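Local coordinates for Lys-gingipain catalytic subunit (Porphyromonas gingivalis, PDB 6I9A), which cleaves proteins after lysine as a cysteine endopeptidase of family C25 and may act as a virulence factor in periodontal disease, at residues E115-R120 against T324-M329; I328-N333 against Y352-Y357; R15-A20 against V78-V83. All coordinates share one frame; numbering follows the deposited sequence.

Contact 1 (E115-R120 against T324-M329); sequences EMYTFR and TVNSIM. With CA (calcium ion), chain G.
At the outer edge of the four-stranded parallel sheet, Tyr117, Thr118 and Phe119 of strand 117-121 receive the first turn of helix 325-342, with Asn326 as the central residue. Tyr117 and Phe119 bond to strand 79-83, so the Thr118 carbonyl between them faces outward; as this is an edge strand, no further strand takes it, and the Asn326 amide does. Asn326 ND2 donates to Thr118 O over 2.9 Å along an almost straight bond (173°). The acceptor lies in the amide plane, whereas the donor sits above the carbonyl plane. On the other branch of the amide, Asn326 OD1 lies 3.4 Å from Phe119 CD2. An asparagine suits the place because its short stem also packs: CB sits over the Tyr117 ring in a CH-pi contact, 3.9 Å from the centroid, with the amide turned only 18° from the ring plane. Further out, Tyr117 OH passes 3.3 Å from Ser327 CB and hydrogen-bonds to Asp8.

The helix end is closed by Thr324, the N-cap. Its OG1, held between the backbone N and the carbonyl carbon (chi1 64°), accepts from Ser327 N at 3.0 Å, while Ser327 OG donates back to Thr324 O at 2.7 Å.

Just before the strand, Glu115 grips a calcium ion with both carboxylate oxygens, OE1 and OE2 each 2.5 Å from the metal. Two waters, Asp109, Asp111 and the Phe113 carbonyl complete this site. A side-chain amide bonding to an edge-strand carbonyl, beside an N-capped helix, here joins strand 117-121 to helix 325-342 in the alpha/beta catalytic domain of the gingipains.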
loop_
_atom_site.group_PDB
_atom_site.type_symbol
_atom_site.label_atom_id
_atom_site.label_comp_id
_atom_site.label_asym_id
_atom_site.label_seq_id
_atom_site.Cartn_x
_atom_site.Cartn_y
_atom_site.Cartn_z
ATOM N N GLU A 115 -11.962 -9.228 -2.665
ATOM C CA GLU A 115 -13.025 -8.207 -2.799
ATOM C C GLU A 115 -12.603 -6.866 -2.259
ATOM O O GLU A 115 -13.279 -5.883 -2.572
ATOM C CB GLU A 115 -14.291 -8.691 -2.052
ATOM C CG GLU A 115 -15.249 -9.462 -2.974
ATOM C CD GLU A 115 -14.593 -10.627 -3.681
ATOM O OE1 GLU A 115 -14.290 -10.476 -4.887
ATOM O OE2 GLU A 115 -14.356 -11.682 -3.045
ATOM N N MET A 116 -11.549 -6.826 -1.414
ATOM C CA MET A 116 -11.087 -5.634 -0.748
ATOM C C MET A 116 -9.572 -5.581 -0.800
ATOM O O MET A 116 -8.936 -6.644 -0.698
ATOM C CB MET A 116 -11.515 -5.642 0.730
ATOM C CG MET A 116 -13.034 -5.525 0.921
ATOM S SD MET A 116 -13.581 -6.001 2.589
ATOM C CE MET A 116 -13.463 -7.811 2.452
ATOM N N TYR A 117 -8.994 -4.389 -0.820
ATOM C CA TYR A 117 -7.550 -4.229 -0.655
ATOM C C TYR A 117 -7.200 -4.407 0.797
ATOM O O TYR A 117 -7.648 -3.613 1.647
ATOM C CB TYR A 117 -7.146 -2.823 -1.080
ATOM C CG TYR A 117 -6.975 -2.572 -2.560
ATOM C CD1 TYR A 117 -6.625 -3.607 -3.443
ATOM C CD2 TYR A 117 -7.027 -1.279 -3.074
ATOM C CE1 TYR A 117 -6.362 -3.344 -4.787
ATOM C CE2 TYR A 117 -6.775 -1.007 -4.417
ATOM C CZ TYR A 117 -6.424 -2.047 -5.263
ATOM O OH TYR A 117 -6.171 -1.812 -6.597
ATOM N N THR A 118 -6.459 -5.457 1.123
ATOM C CA THR A 118 -6.174 -5.847 2.479
ATOM C C THR A 118 -4.746 -5.606 2.835
ATOM O O THR A 118 -3.825 -5.943 2.066
ATOM C CB THR A 118 -6.535 -7.344 2.621
ATOM O OG1 THR A 118 -7.940 -7.475 2.310
ATOM C CG2 THR A 118 -6.306 -7.890 4.008
ATOM N N PHE A 119 -4.517 -5.093 4.038
ATOM C CA PHE A 119 -3.166 -4.900 4.555
ATOM C C PHE A 119 -3.199 -5.179 6.028
ATOM O O PHE A 119 -4.252 -5.103 6.672
ATOM C CB PHE A 119 -2.616 -3.505 4.228
ATOM C CG PHE A 119 -3.477 -2.368 4.758
ATOM C CD1 PHE A 119 -3.263 -1.855 6.034
ATOM C CD2 PHE A 119 -4.447 -1.760 3.943
ATOM C CE1 PHE A 119 -3.988 -0.769 6.488
ATOM C CE2 PHE A 119 -5.194 -0.701 4.433
ATOM C CZ PHE A 119 -4.949 -0.202 5.685
ATOM N N ARG A 120 -2.020 -5.447 6.589
ATOM C CA ARG A 120 -1.890 -5.790 7.992
ATOM C C ARG A 120 -0.881 -4.892 8.672
ATOM O O ARG A 120 0.301 -4.885 8.319
ATOM C CB ARG A 120 -1.522 -7.278 8.171
ATOM C CG ARG A 120 -1.245 -7.682 9.622
ATOM C CD ARG A 120 -0.797 -9.122 9.729
ATOM N NE ARG A 120 -1.860 -10.084 9.446
ATOM C CZ ARG A 120 -2.433 -10.845 10.380
ATOM N NH1 ARG A 120 -2.208 -10.614 11.690
ATOM N NH2 ARG A 120 -3.258 -11.809 10.026
ATOM N N THR A 324 -2.336 3.392 -5.008
ATOM C CA THR A 324 -2.103 2.996 -3.616
ATOM C C THR A 324 -1.005 1.951 -3.534
ATOM O O THR A 324 -0.715 1.250 -4.505
ATOM C CB THR A 324 -3.383 2.493 -2.988
ATOM O OG1 THR A 324 -3.815 1.301 -3.666
ATOM C CG2 THR A 324 -4.452 3.561 -2.901
ATOM N N VAL A 325 -0.515 1.737 -2.339
ATOM C CA VAL A 325 0.429 0.630 -2.069
ATOM C C VAL A 325 -0.245 -0.710 -2.413
ATOM O O VAL A 325 0.316 -1.542 -3.134
ATOM C CB VAL A 325 0.875 0.639 -0.590
ATOM C CG1 VAL A 325 1.639 -0.650 -0.265
ATOM C CG2 VAL A 325 1.765 1.855 -0.300
ATOM N N ASN A 326 -1.488 -0.927 -1.920
ATOM C CA ASN A 326 -2.136 -2.207 -2.242
ATOM C C ASN A 326 -2.242 -2.383 -3.737
ATOM O O ASN A 326 -2.099 -3.519 -4.222
ATOM C CB ASN A 326 -3.545 -2.291 -1.638
ATOM C CG ASN A 326 -3.536 -3.054 -0.335
ATOM O OD1 ASN A 326 -3.482 -2.475 0.762
ATOM N ND2 ASN A 326 -3.592 -4.386 -0.417
ATOM N N SER A 327 -2.540 -1.328 -4.508
ATOM C CA SER A 327 -2.728 -1.491 -5.944
ATOM C C SER A 327 -1.439 -1.916 -6.644
ATOM O O SER A 327 -1.514 -2.517 -7.718
ATOM C CB SER A 327 -3.314 -0.229 -6.571
ATOM O OG SER A 327 -2.351 0.810 -6.654
ATOM N N ILE A 328 -0.269 -1.576 -6.113
ATOM C CA ILE A 328 1.021 -2.005 -6.743
ATOM C C ILE A 328 1.076 -3.528 -6.668
ATOM O O ILE A 328 1.406 -4.212 -7.651
ATOM C CB ILE A 328 2.221 -1.341 -6.054
ATOM C CG1 ILE A 328 2.146 0.187 -6.208
ATOM C CG2 ILE A 328 3.521 -1.900 -6.590
ATOM C CD1 ILE A 328 3.194 0.926 -5.400
ATOM N N MET A 329 0.764 -4.084 -5.470
ATOM C CA MET A 329 0.764 -5.546 -5.287
ATOM C C MET A 329 -0.294 -6.216 -6.169
ATOM O O MET A 329 -0.039 -7.241 -6.780
ATOM C CB MET A 329 0.537 -5.847 -3.804
ATOM C CG MET A 329 0.556 -7.341 -3.488
ATOM S SD MET A 329 0.390 -7.682 -1.736
ATOM C CE MET A 329 -1.390 -7.566 -1.507
HETATM CA CA CA G . -13.438 -12.775 -5.109
HETATM O O HOH W 1 -13.531 -12.001 -7.366
HETATM O O HOH W 2 -13.112 -14.521 -3.454
#

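Contact 2 (I328-N333 against Y352-Y357); sequences IMWAGN and YYWEAY
This is an antiparallel helix-helix packing in the catalytic domain, where Met329, Trp330 and Asn333 of helix 325-342 meet Tyr353 and Trp354 in the last turn of helix 350-356, and Tyr357 just after it. The axes of the short segments lie 10.3 Å apart at 163°, a spacing bridged by large side chains, chiefly Trp354 against Asn333 and Trp330. The two indoles form an edge-to-face pair: the benzo edge of Trp354 is directed at the face of Trp330, CH2 standing over its centre, with Trp330 CE3 3.6 Å from Trp354 CZ3. Trp330 leaves its own helix on the side turned from the partner, and its CG, anti to the backbone N, lets the large ring reach back into the contact. Its NE1 is bonded to the His6 carbonyl, which helps fix the ring, and Pro114 of the calcium-binding loop touches both indoles.

Asn333 lies across one face of Trp354. Its CB stands 3.5 Å from the centroid of the six-membered ring, nearly along the normal, and ND2 comes within 3.4 Å of CE3, the amide plane tilted steeply to the indole. A small polar residue fits here because both amide branches find partners: OD1, near the edge of the Tyr353 ring, accepts from Trp291 NE1, and ND2 gives a weak bond to a water. The Tyr353 and Tyr357 hydroxyls go to Asp288. Where helix 350-356 ends, Tyr357 CB packs 3.8 Å from Met329 SD. The water bridges the two segments, donating to Trp354 O at 2.8 Å and to Tyr357 O at 2.7 Å.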
loop_
_atom_site.group_PDB
_atom_site.type_symbol
_atom_site.label_atom_id
_atom_site.label_comp_id
_atom_site.label_asym_id
_atom_site.label_seq_id
_atom_site.Cartn_x
_atom_site.Cartn_y
_atom_site.Cartn_z
ATOM N N ILE A 328 -0.269 -1.576 -6.113
ATOM C CA ILE A 328 1.021 -2.005 -6.743
ATOM C C ILE A 328 1.076 -3.528 -6.668
ATOM O O ILE A 328 1.406 -4.212 -7.651
ATOM C CB ILE A 328 2.221 -1.341 -6.054
ATOM C CG1 ILE A 328 2.146 0.187 -6.208
ATOM C CG2 ILE A 328 3.521 -1.900 -6.590
ATOM C CD1 ILE A 328 3.194 0.926 -5.400
ATOM N N MET A 329 0.764 -4.084 -5.470
ATOM C CA MET A 329 0.764 -5.546 -5.287
ATOM C C MET A 329 -0.294 -6.216 -6.169
ATOM O O MET A 329 -0.039 -7.241 -6.780
ATOM C CB MET A 329 0.537 -5.847 -3.804
ATOM C CG MET A 329 0.556 -7.341 -3.488
ATOM S SD MET A 329 0.390 -7.682 -1.736
ATOM C CE MET A 329 -1.390 -7.566 -1.507
ATOM N N TRP A 330 -1.476 -5.593 -6.241
ATOM C CA TRP A 330 -2.590 -6.093 -7.046
ATOM C C TRP A 330 -2.146 -6.203 -8.502
ATOM O O TRP A 330 -2.359 -7.220 -9.155
ATOM C CB TRP A 330 -3.747 -5.093 -6.917
ATOM C CG TRP A 330 -5.000 -5.577 -7.575
ATOM C CD1 TRP A 330 -5.372 -5.385 -8.869
ATOM C CD2 TRP A 330 -6.068 -6.260 -6.939
ATOM N NE1 TRP A 330 -6.634 -5.952 -9.079
ATOM C CE2 TRP A 330 -7.072 -6.483 -7.905
ATOM C CE3 TRP A 330 -6.260 -6.718 -5.644
ATOM C CZ2 TRP A 330 -8.272 -7.155 -7.589
ATOM C CZ3 TRP A 330 -7.427 -7.370 -5.333
ATOM C CH2 TRP A 330 -8.406 -7.586 -6.298
ATOM N N ALA A 331 -1.540 -5.144 -9.052
ATOM C CA ALA A 331 -1.087 -5.129 -10.449
ATOM C C ALA A 331 -0.061 -6.239 -10.692
ATOM O O ALA A 331 -0.092 -6.898 -11.737
ATOM C CB ALA A 331 -0.491 -3.756 -10.776
ATOM N N GLY A 332 0.873 -6.445 -9.754
ATOM C CA GLY A 332 1.854 -7.525 -9.930
ATOM C C GLY A 332 1.176 -8.859 -10.011
ATOM O O GLY A 332 1.461 -9.690 -10.887
ATOM N N ASN A 333 0.216 -9.089 -9.100
ATOM C CA ASN A 333 -0.500 -10.360 -9.133
ATOM C C ASN A 333 -1.345 -10.515 -10.381
ATOM O O ASN A 333 -1.436 -11.632 -10.904
ATOM C CB ASN A 333 -1.358 -10.505 -7.885
ATOM C CG ASN A 333 -0.601 -10.678 -6.591
ATOM O OD1 ASN A 333 0.618 -10.906 -6.574
ATOM N ND2 ASN A 333 -1.347 -10.537 -5.473
ATOM N N TYR A 352 -1.533 -19.432 -6.053
ATOM C CA TYR A 352 -0.430 -19.330 -5.125
ATOM C C TYR A 352 -0.033 -17.863 -4.909
ATOM O O TYR A 352 0.177 -17.436 -3.780
ATOM C CB TYR A 352 0.744 -20.154 -5.671
ATOM C CG TYR A 352 1.960 -20.202 -4.783
ATOM C CD1 TYR A 352 2.845 -19.135 -4.725
ATOM C CD2 TYR A 352 2.298 -21.364 -4.093
ATOM C CE1 TYR A 352 4.012 -19.205 -3.973
ATOM C CE2 TYR A 352 3.464 -21.444 -3.341
ATOM C CZ TYR A 352 4.315 -20.368 -3.281
ATOM O OH TYR A 352 5.492 -20.507 -2.581
ATOM N N TYR A 353 0.124 -17.099 -6.014
ATOM C CA TYR A 353 0.552 -15.682 -5.887
ATOM C C TYR A 353 -0.449 -14.843 -5.110
ATOM O O TYR A 353 -0.031 -14.040 -4.258
ATOM C CB TYR A 353 0.868 -15.045 -7.256
ATOM C CG TYR A 353 2.375 -15.075 -7.473
ATOM C CD1 TYR A 353 3.112 -13.897 -7.555
ATOM C CD2 TYR A 353 3.075 -16.283 -7.478
ATOM C CE1 TYR A 353 4.503 -13.920 -7.627
ATOM C CE2 TYR A 353 4.464 -16.312 -7.479
ATOM C CZ TYR A 353 5.169 -15.129 -7.554
ATOM O OH TYR A 353 6.534 -15.176 -7.579
ATOM N N TRP A 354 -1.763 -15.041 -5.335
ATOM C CA TRP A 354 -2.749 -14.274 -4.562
ATOM C C TRP A 354 -2.672 -14.647 -3.099
ATOM O O TRP A 354 -2.883 -13.768 -2.257
ATOM C CB TRP A 354 -4.141 -14.477 -5.162
ATOM C CG TRP A 354 -4.318 -13.768 -6.476
ATOM C CD1 TRP A 354 -4.209 -14.311 -7.739
ATOM C CD2 TRP A 354 -4.535 -12.358 -6.655
ATOM N NE1 TRP A 354 -4.376 -13.330 -8.688
ATOM C CE2 TRP A 354 -4.576 -12.110 -8.052
ATOM C CE3 TRP A 354 -4.669 -11.280 -5.768
ATOM C CZ2 TRP A 354 -4.789 -10.825 -8.579
ATOM C CZ3 TRP A 354 -4.906 -10.029 -6.288
ATOM C CH2 TRP A 354 -4.935 -9.789 -7.677
ATOM N N GLU A 355 -2.367 -15.915 -2.746
ATOM C CA GLU A 355 -2.165 -16.299 -1.352
ATOM C C GLU A 355 -0.819 -15.806 -0.784
ATOM O O GLU A 355 -0.673 -15.698 0.441
ATOM C CB GLU A 355 -2.177 -17.823 -1.214
ATOM C CG GLU A 355 -3.539 -18.492 -1.358
ATOM C CD GLU A 355 -3.491 -19.988 -1.141
ATOM O OE1 GLU A 355 -2.398 -20.597 -1.231
ATOM O OE2 GLU A 355 -4.563 -20.557 -0.847
ATOM N N ALA A 356 0.182 -15.632 -1.648
ATOM C CA ALA A 356 1.552 -15.403 -1.208
ATOM C C ALA A 356 1.853 -13.957 -0.791
ATOM O O ALA A 356 2.432 -13.711 0.261
ATOM C CB ALA A 356 2.523 -15.790 -2.332
ATOM N N TYR A 357 1.535 -13.005 -1.689
ATOM C CA TYR A 357 1.950 -11.612 -1.477
ATOM C C TYR A 357 1.068 -10.904 -0.483
ATOM O O TYR A 357 -0.178 -11.084 -0.469
ATOM C CB TYR A 357 2.054 -10.884 -2.809
ATOM C CG TYR A 357 3.445 -11.000 -3.420
ATOM C CD1 TYR A 357 3.798 -12.083 -4.236
ATOM C CD2 TYR A 357 4.436 -10.073 -3.119
ATOM C CE1 TYR A 357 5.087 -12.203 -4.749
ATOM C CE2 TYR A 357 5.713 -10.181 -3.653
ATOM C CZ TYR A 357 6.029 -11.238 -4.476
ATOM O OH TYR A 357 7.304 -11.276 -4.996
HETATM O O HOH W 3 -1.756 -11.237 -2.682
#

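Contact 3 (R15-A20 against V78-V83); sequences RMLVVA and VFLALV
Leu17 and Leu80 lie side by side on the same face of the sheet, as bridge partners in parallel strands do, and with near-equal chi1 (173° and 172°) they point the same way, CD2 of Leu17 4.0 Å from CD1 of Leu80. Val19 and Leu82 follow on that face; the ends of Leu80 and Leu82 come nearer to strand 14-20, Leu80 CD1 to within 4.4 Å of Val19 CG2. The other face carries Met16 with Phe79, Val18 with Ala81 and Ala20 with Val83. Val18 and Val83 cross obliquely, while Ala20 CB reaches Val83 CB at 3.6 Å; the small alanines allow Trp31 and Leu28 of helix 25-37 to settle on this face. These strands are the central pair of the four-stranded parallel sheet, ordered 2-1-3-4, an open alpha/beta sheet as in clan CD peptidases, flanked by 40-46 and 117-121. Helix 56-72 links 40-46 to 79-83, a beta-alpha-beta crossover that passes over 14-20. Backbone bonds alternate in direction: Leu17 N to Phe79 O and Ala81 N to Leu17 O, each 2.9 Å. At the start, Arg15 O accepts twice, from Val78 N at 2.8 Å and Phe79 N at 3.1 Å.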
loop_
_atom_site.group_PDB
_atom_site.type_symbol
_atom_site.label_atom_id
_atom_site.label_comp_id
_atom_site.label_asym_id
_atom_site.label_seq_id
_atom_site.Cartn_x
_atom_site.Cartn_y
_atom_site.Cartn_z
ATOM N N ARG A 15 -14.156 3.760 1.521
ATOM C CA ARG A 15 -14.668 3.049 2.696
ATOM C C ARG A 15 -13.652 2.056 3.179
ATOM O O ARG A 15 -13.063 1.324 2.360
ATOM C CB ARG A 15 -15.979 2.349 2.339
ATOM C CG ARG A 15 -17.021 3.377 1.823
ATOM C CD ARG A 15 -18.334 2.713 1.404
ATOM N NE ARG A 15 -19.189 3.610 0.610
ATOM C CZ ARG A 15 -19.907 4.599 1.104
ATOM N NH1 ARG A 15 -19.945 4.806 2.411
ATOM N NH2 ARG A 15 -20.599 5.384 0.297
ATOM N N MET A 16 -13.440 1.996 4.487
ATOM C CA MET A 16 -12.451 1.072 5.050
ATOM C C MET A 16 -13.031 0.363 6.268
ATOM O O MET A 16 -13.524 1.022 7.202
ATOM C CB MET A 16 -11.171 1.839 5.437
ATOM C CG MET A 16 -10.157 1.018 6.214
ATOM S SD MET A 16 -8.748 2.095 6.720
ATOM C CE MET A 16 -7.820 1.995 5.111
ATOM N N LEU A 17 -12.965 -0.973 6.253
ATOM C CA LEU A 17 -13.327 -1.811 7.374
ATOM C C LEU A 17 -12.023 -2.064 8.135
ATOM O O LEU A 17 -11.025 -2.501 7.525
ATOM C CB LEU A 17 -13.936 -3.125 6.845
ATOM C CG LEU A 17 -14.219 -4.174 7.897
ATOM C CD1 LEU A 17 -15.256 -3.682 8.928
ATOM C CD2 LEU A 17 -14.810 -5.419 7.263
ATOM N N VAL A 18 -12.014 -1.797 9.434
ATOM C CA VAL A 18 -10.868 -2.032 10.277
ATOM C C VAL A 18 -11.195 -3.108 11.273
ATOM O O VAL A 18 -12.210 -3.004 11.988
ATOM C CB VAL A 18 -10.431 -0.734 11.014
ATOM C CG1 VAL A 18 -9.210 -0.985 11.906
ATOM C CG2 VAL A 18 -10.195 0.414 10.031
ATOM N N VAL A 19 -10.393 -4.166 11.342
ATOM C CA VAL A 19 -10.530 -5.198 12.396
ATOM C C VAL A 19 -9.228 -5.249 13.158
ATOM O O VAL A 19 -8.173 -5.472 12.554
ATOM C CB VAL A 19 -10.871 -6.571 11.775
ATOM C CG1 VAL A 19 -10.922 -7.638 12.873
ATOM C CG2 VAL A 19 -12.186 -6.504 10.969
ATOM N N ALA A 20 -9.288 -4.912 14.447
ATOM C CA ALA A 20 -8.112 -4.715 15.241
ATOM C C ALA A 20 -8.131 -5.516 16.516
ATOM O O ALA A 20 -9.175 -5.650 17.183
ATOM C CB ALA A 20 -7.978 -3.240 15.584
ATOM N N VAL A 78 -13.762 -0.649 0.463
ATOM C CA VAL A 78 -12.654 -0.662 -0.491
ATOM C C VAL A 78 -11.443 -1.359 0.166
ATOM O O VAL A 78 -10.801 -2.196 -0.455
ATOM C CB VAL A 78 -12.324 0.810 -0.886
ATOM C CG1 VAL A 78 -11.051 0.840 -1.744
ATOM C CG2 VAL A 78 -13.538 1.435 -1.643
ATOM N N PHE A 79 -11.115 -0.922 1.371
ATOM C CA PHE A 79 -10.000 -1.439 2.132
ATOM C C PHE A 79 -10.436 -2.254 3.313
ATOM O O PHE A 79 -11.449 -1.954 3.965
ATOM C CB PHE A 79 -9.138 -0.302 2.711
ATOM C CG PHE A 79 -8.405 0.511 1.663
ATOM C CD1 PHE A 79 -7.225 0.033 1.080
ATOM C CD2 PHE A 79 -8.892 1.757 1.253
ATOM C CE1 PHE A 79 -6.563 0.798 0.102
ATOM C CE2 PHE A 79 -8.226 2.506 0.295
ATOM C CZ PHE A 79 -7.101 1.995 -0.306
ATOM N N LEU A 80 -9.611 -3.241 3.643
ATOM C CA LEU A 80 -9.666 -4.030 4.862
ATOM C C LEU A 80 -8.338 -3.863 5.577
ATOM O O LEU A 80 -7.326 -4.318 5.087
ATOM C CB LEU A 80 -9.973 -5.509 4.545
ATOM C CG LEU A 80 -9.862 -6.456 5.732
ATOM C CD1 LEU A 80 -10.919 -6.142 6.818
ATOM C CD2 LEU A 80 -10.016 -7.911 5.268
ATOM N N ALA A 81 -8.367 -3.214 6.759
ATOM C CA ALA A 81 -7.185 -3.012 7.579
ATOM C C ALA A 81 -7.206 -3.974 8.754
ATOM O O ALA A 81 -8.119 -3.937 9.578
ATOM C CB ALA A 81 -7.144 -1.587 8.095
ATOM N N LEU A 82 -6.245 -4.883 8.812
ATOM C CA LEU A 82 -6.078 -5.827 9.914
ATOM C C LEU A 82 -5.015 -5.267 10.812
ATOM O O LEU A 82 -3.907 -4.952 10.356
ATOM C CB LEU A 82 -5.665 -7.219 9.370
ATOM C CG LEU A 82 -6.571 -7.792 8.300
ATOM C CD1 LEU A 82 -5.976 -9.110 7.766
ATOM C CD2 LEU A 82 -7.995 -8.037 8.872
ATOM N N VAL A 83 -5.325 -5.073 12.095
ATOM C CA VAL A 83 -4.388 -4.460 13.034
ATOM C C VAL A 83 -4.030 -5.467 14.121
ATOM O O VAL A 83 -4.888 -5.840 14.932
ATOM C CB VAL A 83 -4.968 -3.156 13.627
ATOM C CG1 VAL A 83 -3.953 -2.513 14.558
ATOM C CG2 VAL A 83 -5.380 -2.213 12.501
#

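Overall arrangement
All three contacts lie within the C25 catalytic domain. In chain order contact 3 comes first, then contact 1, whose helix 325-342 runs on into contact 2; these two share Ile328 and Met329. Strands 79-83 and 117-121 are neighbours in one parallel sheet, so contact 3 and contact 1, with centres about 11 Å apart, are joined through its hydrogen bonds. Contacts 1 and 2 have centres about 9 Å apart and meet where Tyr117 packs edge-to-face with Trp330. Contacts 2 and 3 do not touch, their centres about 18 Å apart. Together they link the four-stranded sheet, through its edge, to helices packed by the six-stranded sheet.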